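Local coordinates for protein kallikrein-10 (Homo sapiens, PDB 5LPE) that is a secreted, zymogen-like member of the kallikrein subfamily of serine proteases, is inhibited by zinc and has a tumour-suppressor role in breast and prostate cancer, at residues G64-R69 against R103-G108. Sequence-based numbering, arbitrary orientation.
Sequences GEQLRR and RPVVLG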
loop_
_atom_site.group_PDB
_atom_site.type_symbol
_atom_site.label_atom_id
_atom_site.label_comp_id
_atom_site.label_asym_id
_atom_site.label_seq_id
_atom_site.Cartn_x
_atom_site.Cartn_y
_atom_site.Cartn_z
ATOM N N GLY A 64 14.362 15.520 -1.179
ATOM C CA GLY A 64 13.314 14.606 -1.600
ATOM C C GLY A 64 12.951 15.105 -2.955
ATOM O O GLY A 64 13.001 16.308 -3.121
ATOM N N GLU A 65 12.566 14.247 -3.887
ATOM C CA GLU A 65 12.294 14.769 -5.187
ATOM C C GLU A 65 11.168 15.756 -5.088
ATOM O O GLU A 65 11.389 16.940 -5.316
ATOM C CB GLU A 65 11.924 13.643 -6.111
ATOM C CG GLU A 65 13.125 12.933 -6.679
ATOM C CD GLU A 65 13.279 13.097 -8.167
ATOM O OE1 GLU A 65 12.306 13.425 -8.836
ATOM O OE2 GLU A 65 14.376 12.867 -8.676
ATOM N N GLN A 66 10.002 15.325 -4.638
ATOM C CA GLN A 66 8.906 16.250 -4.517
ATOM C C GLN A 66 8.190 16.077 -3.226
ATOM O O GLN A 66 7.725 15.015 -2.914
ATOM C CB GLN A 66 7.973 16.144 -5.703
ATOM C CG GLN A 66 8.702 16.389 -6.995
ATOM C CD GLN A 66 7.954 16.008 -8.257
ATOM O OE1 GLN A 66 6.753 16.149 -8.357
ATOM N NE2 GLN A 66 8.701 15.572 -9.250
ATOM N N LEU A 67 8.100 17.161 -2.483
ATOM C CA LEU A 67 7.455 17.152 -1.214
ATOM C C LEU A 67 6.117 17.771 -1.325
ATOM O O LEU A 67 5.938 18.766 -1.965
ATOM C CB LEU A 67 8.251 17.957 -0.204
ATOM C CG LEU A 67 9.500 17.304 0.331
ATOM C CD1 LEU A 67 10.084 18.063 1.495
ATOM C CD2 LEU A 67 9.153 15.908 0.752
ATOM N N ARG A 68 5.163 17.171 -0.674
ATOM C CA ARG A 68 3.838 17.775 -0.661
ATOM C C ARG A 68 3.237 17.522 0.709
ATOM O O ARG A 68 3.765 16.759 1.513
ATOM C CB ARG A 68 2.898 17.216 -1.739
ATOM C CG ARG A 68 3.327 17.453 -3.158
ATOM C CD ARG A 68 3.277 18.913 -3.546
ATOM N NE ARG A 68 3.387 19.033 -4.994
ATOM C CZ ARG A 68 4.541 19.049 -5.651
ATOM N NH1 ARG A 68 5.680 18.963 -4.988
ATOM N NH2 ARG A 68 4.554 19.151 -6.968
ATOM N N ARG A 69 2.133 18.183 0.983
ATOM C CA ARG A 69 1.378 17.906 2.184
ATOM C C ARG A 69 -0.054 17.642 1.829
ATOM O O ARG A 69 -0.522 17.972 0.740
ATOM C CB ARG A 69 1.415 19.052 3.154
ATOM C CG ARG A 69 2.751 19.234 3.588
ATOM C CD ARG A 69 2.788 20.430 4.348
ATOM N NE ARG A 69 3.497 21.424 3.593
ATOM C CZ ARG A 69 4.134 22.402 4.193
ATOM N NH1 ARG A 69 4.832 23.286 3.487
ATOM N NH2 ARG A 69 4.194 22.363 5.524
ATOM N N ARG A 103 -0.704 20.545 -3.364
ATOM C CA ARG A 103 -0.417 20.897 -4.739
ATOM C C ARG A 103 -0.186 19.632 -5.563
ATOM O O ARG A 103 0.378 18.650 -5.057
ATOM C CB ARG A 103 0.819 21.807 -4.820
ATOM C CG ARG A 103 0.724 23.053 -3.948
ATOM C CD ARG A 103 1.963 23.942 -4.069
ATOM N NE ARG A 103 3.084 23.526 -3.221
ATOM C CZ ARG A 103 4.247 23.072 -3.683
ATOM N NH1 ARG A 103 4.458 22.964 -4.993
ATOM N NH2 ARG A 103 5.208 22.732 -2.838
ATOM N N PRO A 104 -0.608 19.631 -6.831
ATOM C CA PRO A 104 -0.450 18.435 -7.666
ATOM C C PRO A 104 1.011 18.072 -7.875
ATOM O O PRO A 104 1.897 18.930 -7.916
ATOM C CB PRO A 104 -1.102 18.833 -8.998
ATOM C CG PRO A 104 -1.903 20.048 -8.708
ATOM C CD PRO A 104 -1.238 20.738 -7.562
ATOM N N VAL A 105 1.250 16.770 -8.008
ATOM C CA VAL A 105 2.540 16.291 -8.473
ATOM C C VAL A 105 2.744 16.734 -9.919
ATOM O O VAL A 105 1.783 16.909 -10.679
ATOM C CB VAL A 105 2.583 14.760 -8.323
ATOM C CG1 VAL A 105 3.481 14.133 -9.346
ATOM C CG2 VAL A 105 3.032 14.392 -6.939
ATOM N N VAL A 106 3.996 16.961 -10.299
ATOM C CA VAL A 106 4.352 17.135 -11.701
ATOM C C VAL A 106 4.731 15.755 -12.220
ATOM O O VAL A 106 5.767 15.214 -11.830
ATOM C CB VAL A 106 5.506 18.131 -11.878
ATOM C CG1 VAL A 106 5.686 18.496 -13.348
ATOM C CG2 VAL A 106 5.297 19.390 -11.020
ATOM N N LEU A 107 3.927 15.197 -13.126
ATOM C CA LEU A 107 4.159 13.820 -13.553
ATOM C C LEU A 107 5.470 13.756 -14.322
ATOM O O LEU A 107 5.600 14.356 -15.393
ATOM C CB LEU A 107 2.997 13.366 -14.430
ATOM C CG LEU A 107 2.916 11.919 -14.915
ATOM C CD1 LEU A 107 2.188 11.044 -13.881
ATOM C CD2 LEU A 107 2.241 11.813 -16.295
ATOM N N GLY A 108 6.456 13.053 -13.781
ATOM C CA GLY A 108 7.707 12.870 -14.476
ATOM C C GLY A 108 7.995 11.424 -14.796
ATOM O O GLY A 108 7.203 10.532 -14.499
#
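Arg68 holds the 103-108 loop through the backbone carbonyls of Pro104 and, weakly, Arg103. Its NE and NH2 grip Pro104 O side-on, both nitrogens on one oxygen and both from the same face of that carbonyl. The bond from Arg68 NH2 to Pro104 O is the shorter and straighter, 2.8 Å. Arg68 NE lies 3.3 Å from Pro104 O, well above the carbonyl plane, and also makes a weak bond to Arg103 O. The third nitrogen turns back to its own strand: Arg68 NH1 donates to Leu67 O at 3.0 Å, nearly straight at 172°. A bend at chi2 (-68°) swings the guanidinium round to these oxygens. All three nitrogens of the buried group therefore have carbonyl partners.

The segment 66-69 begins strand 66-75 of the N-terminal barrel, one of the two six-stranded barrels of the chymotrypsin-like fold. Arg68 pairs through its backbone with Ala52 on strand 51-54. The 103-108 loop leaves strand 97-101 and starts the connection to the second barrel.

The Arg103 guanidinium stacks flat on that of Arg68, centres 4.5 Å apart and planes at 20°. Its NH1 sits over the centre of the Arg68 group. Two like charges lie close together here, and the carbonyls round Arg68 probably ease the cost. A leucine in place of Arg68 would probably leave Pro104 O and Leu67 O without these donors and Arg103 without its stacking partner.

Two residues before Arg68, Gln66 extends its chain beyond CG, and its OE1 accepts a weak bond from Val106 N at 3.5 Å.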